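Long-range contacts in HAD superfamily hydrolase (Brucella suis biovar 1, PDB 6NQ4), which probably hydrolyses phosphate esters, as a phosphatase of the haloacid dehalogenase superfamily that carries a bound sodium ion: residues A144-T150 / L175-N181; D155-P160 / R188-W194. One frame throughout, in Å; residues are numbered along the deposited sequence.

From the N terminus the chain supplies residues 144-150, which hold strand 146-149, and then the loop of residues 155-160; after helix 164-172 it returns as 175-181, which closes contact 1, and after strand 185-188 it turns back as 188-194, which closes contact 2. The two loops therefore cross rather than nest. Contact 1 pairs neighbouring strands inside the smaller, five-stranded parallel sheet. Contact 2 ties the loop leading into helix 164-172 to a beta hairpin whose turn bonds to the loop around Asn49 and Glu51. The centres of contact 1 and contact 2 lie about 21 Å apart, and the two do not touch.

Contact 1. Residues A144-T150 / L175-N181; sequences AAGVVCT and LPFICAN. With EDO (1,2-ethanediol), chain C.
Val147 and Cys149 carry the backbone pairing, each giving its N-H to one residue of 175-181 and its carbonyl to another. Val147 N bonds to Pro176 O (2.9 Å), and Ile178 N returns to Val147 O. Further along, Cys149 N reaches Ile178 O at 2.8 Å and Ala180 N reaches Cys149 O, both bonds nearly straight. Proline is tolerated at 176 because toward residues 144-150 this position gives only its carbonyl.

This is a parallel pair, its strand directions 18° apart, and with helix 164-172 between them the strands make a beta-alpha-beta unit inside a five-stranded parallel sheet; strand 118-122 flanks 146-149 on its other edge.

Among the apolar contacts, Phe177 sends its ring across to the neighbouring strand. The first torsion (chi1 -172°) sets CG opposite the backbone N and swings the ring over to 146-149, where CD2 meets Val147 CG1 at 3.9 Å and CZ presses on Cys149 CB at 3.4 Å. Cys149 SG stands obliquely to the Phe177 ring, 5.0 Å from its centroid, a sulfur-aromatic contact beneath helix 196-205. On the other face Val148 CG2 runs alongside Ile178 CD1 (4.1 Å), branched residues suited to a strand and covered by helix 104-114.

At the C-terminal end, a water donates to Thr150 O and accepts from Asn181 ND2, which also bonds to O2 of an ethanediol, probably from the crystallisation liquor, while OD1 takes Asp183 N.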
ATOM      1  N   ALA A 144     -10.077 -17.556  18.341  1.00 25.86           N
ATOM      2  CA  ALA A 144      -8.887 -17.029  17.701  1.00 24.37           C
ATOM      3  C   ALA A 144      -7.781 -16.749  18.711  1.00 23.44           C
ATOM      4  O   ALA A 144      -8.033 -16.404  19.871  1.00 24.93           O
ATOM      5  CB  ALA A 144      -9.233 -15.758  16.938  1.00 26.39           C
ATOM      6  N   ALA A 145      -6.539 -16.905  18.249  1.00 22.41           N
ATOM      7  CA  ALA A 145      -5.362 -16.509  19.007  1.00 22.06           C
ATOM      8  C   ALA A 145      -4.677 -15.288  18.411  1.00 21.66           C
ATOM      9  O   ALA A 145      -3.809 -14.693  19.066  1.00 22.87           O
ATOM     10  CB  ALA A 145      -4.358 -17.674  19.100  1.00 22.70           C
ATOM     11  N   GLY A 146      -5.054 -14.901  17.198  1.00 21.52           N
ATOM     12  CA  GLY A 146      -4.531 -13.705  16.571  1.00 20.31           C
ATOM     13  C   GLY A 146      -5.563 -13.181  15.596  1.00 17.81           C
ATOM     14  O   GLY A 146      -6.503 -13.894  15.205  1.00 18.87           O
ATOM     15  N   VAL A 147      -5.378 -11.921  15.195  1.00 17.64           N
ATOM     16  CA  VAL A 147      -6.274 -11.256  14.254  1.00 16.83           C
ATOM     17  C   VAL A 147      -5.471 -10.833  13.033  1.00 16.18           C
ATOM     18  O   VAL A 147      -4.344 -10.349  13.163  1.00 17.51           O
ATOM     19  CB  VAL A 147      -6.924 -10.017  14.905  1.00 17.38           C
ATOM     20  CG1 VAL A 147      -7.812  -9.310  13.904  1.00 19.80           C
ATOM     21  CG2 VAL A 147      -7.711 -10.413  16.146  1.00 19.54           C
ATOM     22  N   VAL A 148      -6.054 -11.001  11.846  1.00 15.63           N
ATOM     23  CA  VAL A 148      -5.515 -10.416  10.620  1.00 15.71           C
ATOM     24  C   VAL A 148      -6.602  -9.563  10.007  1.00 16.64           C
ATOM     25  O   VAL A 148      -7.710 -10.051   9.742  1.00 16.69           O
ATOM     26  CB  VAL A 148      -5.030 -11.487   9.635  1.00 15.33           C
ATOM     27  CG1 VAL A 148      -4.541 -10.843   8.337  1.00 17.26           C
ATOM     28  CG2 VAL A 148      -3.902 -12.315  10.268  1.00 17.21           C
ATOM     29  N   CYS A 149      -6.295  -8.292   9.787  1.00 14.66           N
ATOM     30  CA  CYS A 149      -7.256  -7.356   9.228  1.00 14.64           C
ATOM     31  C   CYS A 149      -6.767  -6.927   7.856  1.00 14.88           C
ATOM     32  O   CYS A 149      -5.757  -6.217   7.732  1.00 16.08           O
ATOM     33  CB  CYS A 149      -7.418  -6.154  10.150  1.00 15.52           C
ATOM     34  SG  CYS A 149      -8.583  -4.931   9.521  1.00 18.06           S
ATOM     35  N   THR A 150      -7.492  -7.349   6.826  1.00 15.65           N
ATOM     36  CA  THR A 150      -7.219  -6.902   5.465  1.00 14.69           C
ATOM     37  C   THR A 150      -8.088  -5.723   5.059  1.00 15.37           C
ATOM     38  O   THR A 150      -7.749  -5.039   4.093  1.00 16.59           O
ATOM     39  CB  THR A 150      -7.465  -8.038   4.468  1.00 15.59           C
ATOM     40  OG1 THR A 150      -8.830  -8.472   4.575  1.00 16.99           O
ATOM     41  CG2 THR A 150      -6.523  -9.208   4.727  1.00 17.18           C
ATOM     42  N   LEU A 175      -5.294  -9.845  21.965  1.00 18.65           N
ATOM     43  CA  LEU A 175      -4.908 -10.516  20.730  1.00 19.30           C
ATOM     44  C   LEU A 175      -4.014  -9.608  19.888  1.00 18.97           C
ATOM     45  O   LEU A 175      -4.261  -8.406  19.789  1.00 19.75           O
ATOM     46  CB  LEU A 175      -6.147 -10.905  19.916  1.00 20.37           C
ATOM     47  CG  LEU A 175      -7.116 -11.875  20.606  1.00 22.90           C
ATOM     48  CD1 LEU A 175      -8.195 -12.344  19.644  1.00 26.06           C
ATOM     49  CD2 LEU A 175      -6.379 -13.070  21.186  1.00 22.94           C
ATOM     50  N   PRO A 176      -2.980 -10.154  19.264  1.00 19.35           N
ATOM     51  CA  PRO A 176      -2.190  -9.353  18.330  1.00 18.66           C
ATOM     52  C   PRO A 176      -2.985  -9.134  17.053  1.00 18.61           C
ATOM     53  O   PRO A 176      -3.758  -9.996  16.620  1.00 21.13           O
ATOM     54  CB  PRO A 176      -0.954 -10.224  18.073  1.00 21.12           C
ATOM     55  CG  PRO A 176      -1.422 -11.620  18.306  1.00 21.62           C
ATOM     56  CD  PRO A 176      -2.491 -11.543  19.374  1.00 19.11           C
ATOM     57  N   PHE A 177      -2.794  -7.961  16.454  1.00 17.31           N
ATOM     58  CA  PHE A 177      -3.607  -7.490  15.329  1.00 15.09           C
ATOM     59  C   PHE A 177      -2.674  -7.183  14.164  1.00 16.57           C
ATOM     60  O   PHE A 177      -1.985  -6.162  14.176  1.00 18.17           O
ATOM     61  CB  PHE A 177      -4.347  -6.229  15.784  1.00 17.70           C
ATOM     62  CG  PHE A 177      -5.397  -5.683  14.828  1.00 18.24           C
ATOM     63  CD1 PHE A 177      -5.044  -4.937  13.705  1.00 19.92           C
ATOM     64  CD2 PHE A 177      -6.747  -5.816  15.134  1.00 19.77           C
ATOM     65  CE1 PHE A 177      -6.025  -4.377  12.874  1.00 21.17           C
ATOM     66  CE2 PHE A 177      -7.728  -5.268  14.310  1.00 21.77           C
ATOM     67  CZ  PHE A 177      -7.366  -4.550  13.180  1.00 21.13           C
ATOM     68  N   ILE A 178      -2.636  -8.057  13.159  1.00 15.48           N
ATOM     69  CA  ILE A 178      -1.845  -7.811  11.953  1.00 14.48           C
ATOM     70  C   ILE A 178      -2.685  -6.965  10.999  1.00 15.88           C
ATOM     71  O   ILE A 178      -3.818  -7.333  10.664  1.00 16.99           O
ATOM     72  CB  ILE A 178      -1.426  -9.129  11.284  1.00 15.33           C
ATOM     73  CG1 ILE A 178      -0.445  -9.886  12.162  1.00 16.07           C
ATOM     74  CG2 ILE A 178      -0.803  -8.881   9.936  1.00 16.76           C
ATOM     75  CD1 ILE A 178      -0.201 -11.313  11.697  1.00 16.14           C
ATOM     76  N   CYS A 179      -2.146  -5.820  10.580  1.00 14.84           N
ATOM     77  CA  CYS A 179      -2.824  -4.930   9.643  1.00 15.79           C
ATOM     78  C   CYS A 179      -2.181  -5.112   8.275  1.00 15.39           C
ATOM     79  O   CYS A 179      -0.997  -4.791   8.102  1.00 17.04           O
ATOM     80  CB  CYS A 179      -2.681  -3.474  10.087  1.00 17.16           C
ATOM     81  SG  CYS A 179      -3.352  -2.283   8.888  1.00 18.66           S
ATOM     82  N   ALA A 180      -2.965  -5.595   7.303  1.00 14.29           N
ATOM     83  CA  ALA A 180      -2.431  -5.864   5.966  1.00 14.48           C
ATOM     84  C   ALA A 180      -2.444  -4.650   5.038  1.00 14.98           C
ATOM     85  O   ALA A 180      -1.927  -4.741   3.917  1.00 16.21           O
ATOM     86  CB  ALA A 180      -3.183  -7.024   5.293  1.00 16.79           C
ATOM     87  N   ASN A 181      -3.023  -3.522   5.462  1.00 14.92           N
ATOM     88  CA  ASN A 181      -3.065  -2.315   4.636  1.00 14.84           C
ATOM     89  C   ASN A 181      -3.031  -1.111   5.566  1.00 14.80           C
ATOM     90  O   ASN A 181      -4.060  -0.740   6.149  1.00 16.05           O
ATOM     91  CB  ASN A 181      -4.317  -2.288   3.764  1.00 14.98           C
ATOM     92  CG  ASN A 181      -4.461  -0.994   2.999  1.00 15.45           C
ATOM     93  OD1 ASN A 181      -3.565  -0.133   3.024  1.00 16.21           O
ATOM     94  ND2 ASN A 181      -5.596  -0.842   2.302  1.00 16.85           N
TER
HETATM   95  C1  EDO C 301      -5.888  -0.331  -1.961  1.00 26.14           C
HETATM   96  O1  EDO C 301      -6.831  -1.199  -1.309  1.00 30.25           O
HETATM   97  C2  EDO C 301      -4.931   0.249  -0.924  1.00 23.76           C
HETATM   98  O2  EDO C 301      -5.623   1.080   0.038  1.00 19.49           O
HETATM   99  O   HOH W   1      -7.832  -2.406   3.508  1.00 17.09           O

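Contact 2. Residues D155-P160 / R188-W194; sequences DEVETP and RGPRLIW. With EDO (1,2-ethanediol), chain F.
Glu156 OE2 accepts two arginine hydrogen bonds, from Arg188 NH1 at 2.9 Å and Arg191 NH2 at 3.0 Å, which arrive from opposite faces of the carboxylate plane. Arg191 completes a side-on grip with NE on OE1, where the syn lone pair is used; its NH2 also pairs with Glu51. A bend at chi2 (-78°) curls the glutamate back toward both arginines. Arg188 meanwhile holds Asp155 end-on: NH1 bonds to OD1 and NH2 to OD2, each at 2.9 Å, with the carboxylate and guanidinium planes 45° apart. NH1 is thus shared between two acids, and the network probably favours charged forms of all four side chains. Long, multidentate arginines suit this task, since each can bind a carboxylate through two nitrogens.

Both arginines belong to a beta hairpin, strands 185-188 and 191-194 joined by a type II' turn from Arg188 to Arg191, in which Gly189 takes the positive phi favourable to glycine. Ile193 packs against the charged groups, its CG2 3.5 Å from Asp155 CG and its CG1 over one face of the Arg188 guanidinium.

Farther along the strand, at Trp194, the Pro160 CD lies over the indole, 3.4 Å from the centroid of the five-membered ring and only 3° off its normal, a CH-pi contact to which a compact proline ring, whose CD hydrogens are polarised by the adjoining nitrogen, lends itself. An ethanediol, probably from the crystallisation liquor, bridges the backbones: its O2 accepts from Trp194 N (2.9 Å), while O1 donates to Glu158 O.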
ATOM      1  N   ASP A 155     -16.972  -2.724   2.869  1.00 22.40           N
ATOM      2  CA  ASP A 155     -16.440  -1.372   2.931  1.00 23.51           C
ATOM      3  C   ASP A 155     -17.245  -0.363   2.129  1.00 25.91           C
ATOM      4  O   ASP A 155     -16.899   0.823   2.131  1.00 27.43           O
ATOM      5  CB  ASP A 155     -14.957  -1.352   2.542  1.00 23.88           C
ATOM      6  CG  ASP A 155     -14.702  -1.739   1.090  1.00 25.07           C
ATOM      7  OD1 ASP A 155     -15.648  -1.817   0.265  1.00 25.19           O
ATOM      8  OD2 ASP A 155     -13.509  -1.961   0.777  1.00 26.57           O
ATOM      9  N   GLU A 156     -18.299  -0.788   1.438  1.00 24.48           N
ATOM     10  CA  GLU A 156     -19.152   0.188   0.774  1.00 27.04           C
ATOM     11  C   GLU A 156     -20.227   0.744   1.691  1.00 29.03           C
ATOM     12  O   GLU A 156     -20.808   1.785   1.375  1.00 31.11           O
ATOM     13  CB  GLU A 156     -19.771  -0.394  -0.504  1.00 29.51           C
ATOM     14  CG  GLU A 156     -18.764  -0.676  -1.620  1.00 31.63           C
ATOM     15  CD  GLU A 156     -18.326   0.573  -2.399  1.00 33.64           C
ATOM     16  OE1 GLU A 156     -18.808   1.694  -2.106  1.00 35.23           O
ATOM     17  OE2 GLU A 156     -17.497   0.430  -3.326  1.00 34.04           O
ATOM     18  N   VAL A 157     -20.494   0.099   2.825  1.00 29.65           N
ATOM     19  CA  VAL A 157     -21.548   0.568   3.722  1.00 31.03           C
ATOM     20  C   VAL A 157     -21.098   0.753   5.161  1.00 30.81           C
ATOM     21  O   VAL A 157     -21.765   1.479   5.920  1.00 33.84           O
ATOM     22  CB  VAL A 157     -22.801  -0.337   3.665  1.00 35.78           C
ATOM     23  CG1 VAL A 157     -23.240  -0.566   2.233  1.00 37.21           C
ATOM     24  CG2 VAL A 157     -22.541  -1.650   4.372  1.00 37.63           C
ATOM     25  N   GLU A 158     -20.009   0.133   5.600  1.00 27.23           N
ATOM     26  CA  GLU A 158     -19.604   0.160   6.997  1.00 26.60           C
ATOM     27  C   GLU A 158     -18.601   1.275   7.247  1.00 26.67           C
ATOM     28  O   GLU A 158     -17.943   1.773   6.330  1.00 26.69           O
ATOM     29  CB  GLU A 158     -18.978  -1.185   7.379  1.00 25.92           C
ATOM     30  CG  GLU A 158     -19.977  -2.335   7.302  1.00 27.70           C
ATOM     31  CD  GLU A 158     -19.338  -3.706   7.420  1.00 28.07           C
ATOM     32  OE1 GLU A 158     -18.084  -3.817   7.369  1.00 25.02           O
ATOM     33  OE2 GLU A 158     -20.115  -4.688   7.550  1.00 31.58           O
ATOM     34  N   THR A 159     -18.479   1.655   8.511  1.00 25.41           N
ATOM     35  CA  THR A 159     -17.513   2.649   8.957  1.00 26.33           C
ATOM     36  C   THR A 159     -16.773   2.109  10.163  1.00 24.01           C
ATOM     37  O   THR A 159     -17.178   1.107  10.760  1.00 23.59           O
ATOM     38  CB  THR A 159     -18.231   3.945   9.356  1.00 29.23           C
ATOM     39  OG1 THR A 159     -18.917   3.738  10.597  1.00 30.47           O
ATOM     40  CG2 THR A 159     -19.205   4.393   8.278  1.00 30.34           C
ATOM     41  N   PRO A 160     -15.675   2.758  10.561  1.00 22.74           N
ATOM     42  CA  PRO A 160     -14.928   2.258  11.726  1.00 23.36           C
ATOM     43  C   PRO A 160     -15.752   2.206  13.000  1.00 24.11           C
ATOM     44  O   PRO A 160     -15.502   1.336  13.840  1.00 25.25           O
ATOM     45  CB  PRO A 160     -13.749   3.234  11.826  1.00 24.54           C
ATOM     46  CG  PRO A 160     -13.541   3.689  10.408  1.00 25.13           C
ATOM     47  CD  PRO A 160     -14.931   3.818   9.854  1.00 24.87           C
ATOM     48  N   ARG A 188     -11.997   5.110  -4.553  1.00 17.54           N
ATOM     49  CA  ARG A 188     -12.610   4.115  -5.429  1.00 17.51           C
ATOM     50  C   ARG A 188     -13.492   4.916  -6.375  1.00 17.79           C
ATOM     51  O   ARG A 188     -14.616   5.297  -6.020  1.00 19.00           O
ATOM     52  CB  ARG A 188     -13.408   3.077  -4.649  1.00 19.10           C
ATOM     53  CG  ARG A 188     -13.774   1.860  -5.513  1.00 20.78           C
ATOM     54  CD  ARG A 188     -14.414   0.766  -4.655  1.00 22.38           C
ATOM     55  NE  ARG A 188     -13.431   0.152  -3.770  1.00 23.35           N
ATOM     56  CZ  ARG A 188     -13.739  -0.503  -2.654  1.00 24.82           C
ATOM     57  NH1 ARG A 188     -15.004  -0.634  -2.293  1.00 25.34           N
ATOM     58  NH2 ARG A 188     -12.780  -1.023  -1.905  1.00 25.98           N
ATOM     59  N   GLY A 189     -12.949   5.236  -7.547  1.00 18.54           N
ATOM     60  CA  GLY A 189     -13.570   6.216  -8.398  1.00 19.82           C
ATOM     61  C   GLY A 189     -13.765   7.489  -7.601  1.00 20.59           C
ATOM     62  O   GLY A 189     -12.832   7.986  -6.962  1.00 21.13           O
ATOM     63  N   PRO A 190     -15.001   8.000  -7.569  1.00 22.51           N
ATOM     64  CA  PRO A 190     -15.278   9.250  -6.853  1.00 22.95           C
ATOM     65  C   PRO A 190     -15.422   9.090  -5.352  1.00 21.76           C
ATOM     66  O   PRO A 190     -15.519  10.110  -4.657  1.00 24.95           O
ATOM     67  CB  PRO A 190     -16.623   9.689  -7.455  1.00 24.38           C
ATOM     68  CG  PRO A 190     -17.315   8.375  -7.717  1.00 24.98           C
ATOM     69  CD  PRO A 190     -16.203   7.476  -8.241  1.00 24.28           C
ATOM     70  N   ARG A 191     -15.476   7.865  -4.838  1.00 20.08           N
ATOM     71  CA  ARG A 191     -15.749   7.620  -3.429  1.00 18.80           C
ATOM     72  C   ARG A 191     -14.450   7.528  -2.624  1.00 17.62           C
ATOM     73  O   ARG A 191     -13.372   7.243  -3.161  1.00 19.36           O
ATOM     74  CB  ARG A 191     -16.550   6.316  -3.273  1.00 20.46           C
ATOM     75  CG  ARG A 191     -17.965   6.404  -3.858  1.00 24.11           C
ATOM     76  CD  ARG A 191     -18.842   5.151  -3.637  1.00 26.34           C
ATOM     77  NE  ARG A 191     -18.203   3.903  -4.073  1.00 29.23           N
ATOM     78  CZ  ARG A 191     -17.981   3.558  -5.338  1.00 33.73           C
ATOM     79  NH1 ARG A 191     -18.341   4.361  -6.335  1.00 36.68           N
ATOM     80  NH2 ARG A 191     -17.387   2.404  -5.607  1.00 35.05           N
ATOM     81  N   LEU A 192     -14.565   7.768  -1.315  1.00 18.54           N
ATOM     82  CA  LEU A 192     -13.522   7.442  -0.342  1.00 18.35           C
ATOM     83  C   LEU A 192     -14.001   6.265   0.494  1.00 18.71           C
ATOM     84  O   LEU A 192     -15.150   6.259   0.966  1.00 20.47           O
ATOM     85  CB  LEU A 192     -13.186   8.641   0.556  1.00 19.25           C
ATOM     86  CG  LEU A 192     -12.432   9.762  -0.164  1.00 20.35           C
ATOM     87  CD1 LEU A 192     -12.477  11.069   0.618  1.00 21.13           C
ATOM     88  CD2 LEU A 192     -11.004   9.321  -0.370  1.00 21.62           C
ATOM     89  N   ILE A 193     -13.133   5.265   0.646  1.00 17.18           N
ATOM     90  CA  ILE A 193     -13.462   3.986   1.259  1.00 17.41           C
ATOM     91  C   ILE A 193     -12.526   3.758   2.440  1.00 15.55           C
ATOM     92  O   ILE A 193     -11.307   3.923   2.314  1.00 16.24           O
ATOM     93  CB  ILE A 193     -13.269   2.865   0.219  1.00 18.01           C
ATOM     94  CG1 ILE A 193     -14.108   3.128  -1.039  1.00 20.67           C
ATOM     95  CG2 ILE A 193     -13.578   1.514   0.818  1.00 18.64           C
ATOM     96  CD1 ILE A 193     -15.597   3.094  -0.803  1.00 21.92           C
ATOM     97  N   TRP A 194     -13.086   3.306   3.563  1.00 16.24           N
ATOM     98  CA  TRP A 194     -12.273   3.009   4.734  1.00 16.60           C
ATOM     99  C   TRP A 194     -11.456   1.741   4.507  1.00 17.08           C
ATOM    100  O   TRP A 194     -11.949   0.775   3.919  1.00 18.57           O
ATOM    101  CB  TRP A 194     -13.174   2.792   5.950  1.00 18.10           C
ATOM    102  CG  TRP A 194     -13.877   4.034   6.379  1.00 20.18           C
ATOM    103  CD1 TRP A 194     -15.209   4.306   6.249  1.00 21.71           C
ATOM    104  CD2 TRP A 194     -13.286   5.177   6.998  1.00 22.42           C
ATOM    105  NE1 TRP A 194     -15.481   5.560   6.738  1.00 23.42           N
ATOM    106  CE2 TRP A 194     -14.323   6.112   7.222  1.00 23.26           C
ATOM    107  CE3 TRP A 194     -11.987   5.505   7.382  1.00 22.71           C
ATOM    108  CZ2 TRP A 194     -14.095   7.363   7.806  1.00 25.36           C
ATOM    109  CZ3 TRP A 194     -11.762   6.746   7.967  1.00 25.10           C
ATOM    110  CH2 TRP A 194     -12.811   7.658   8.177  1.00 25.49           C
TER
HETATM  111  C1  EDO F 304     -18.285   3.564   3.227  1.00 28.38           C
HETATM  112  O1  EDO F 304     -18.557   3.794   4.616  1.00 30.10           O
HETATM  113  C2  EDO F 304     -16.819   3.881   2.960  1.00 27.61           C
HETATM  114  O2  EDO F 304     -15.970   2.803   3.426  1.00 25.48           O
HETATM  115  O   HOH W   2     -11.802  -1.970   3.624  1.00 22.46           O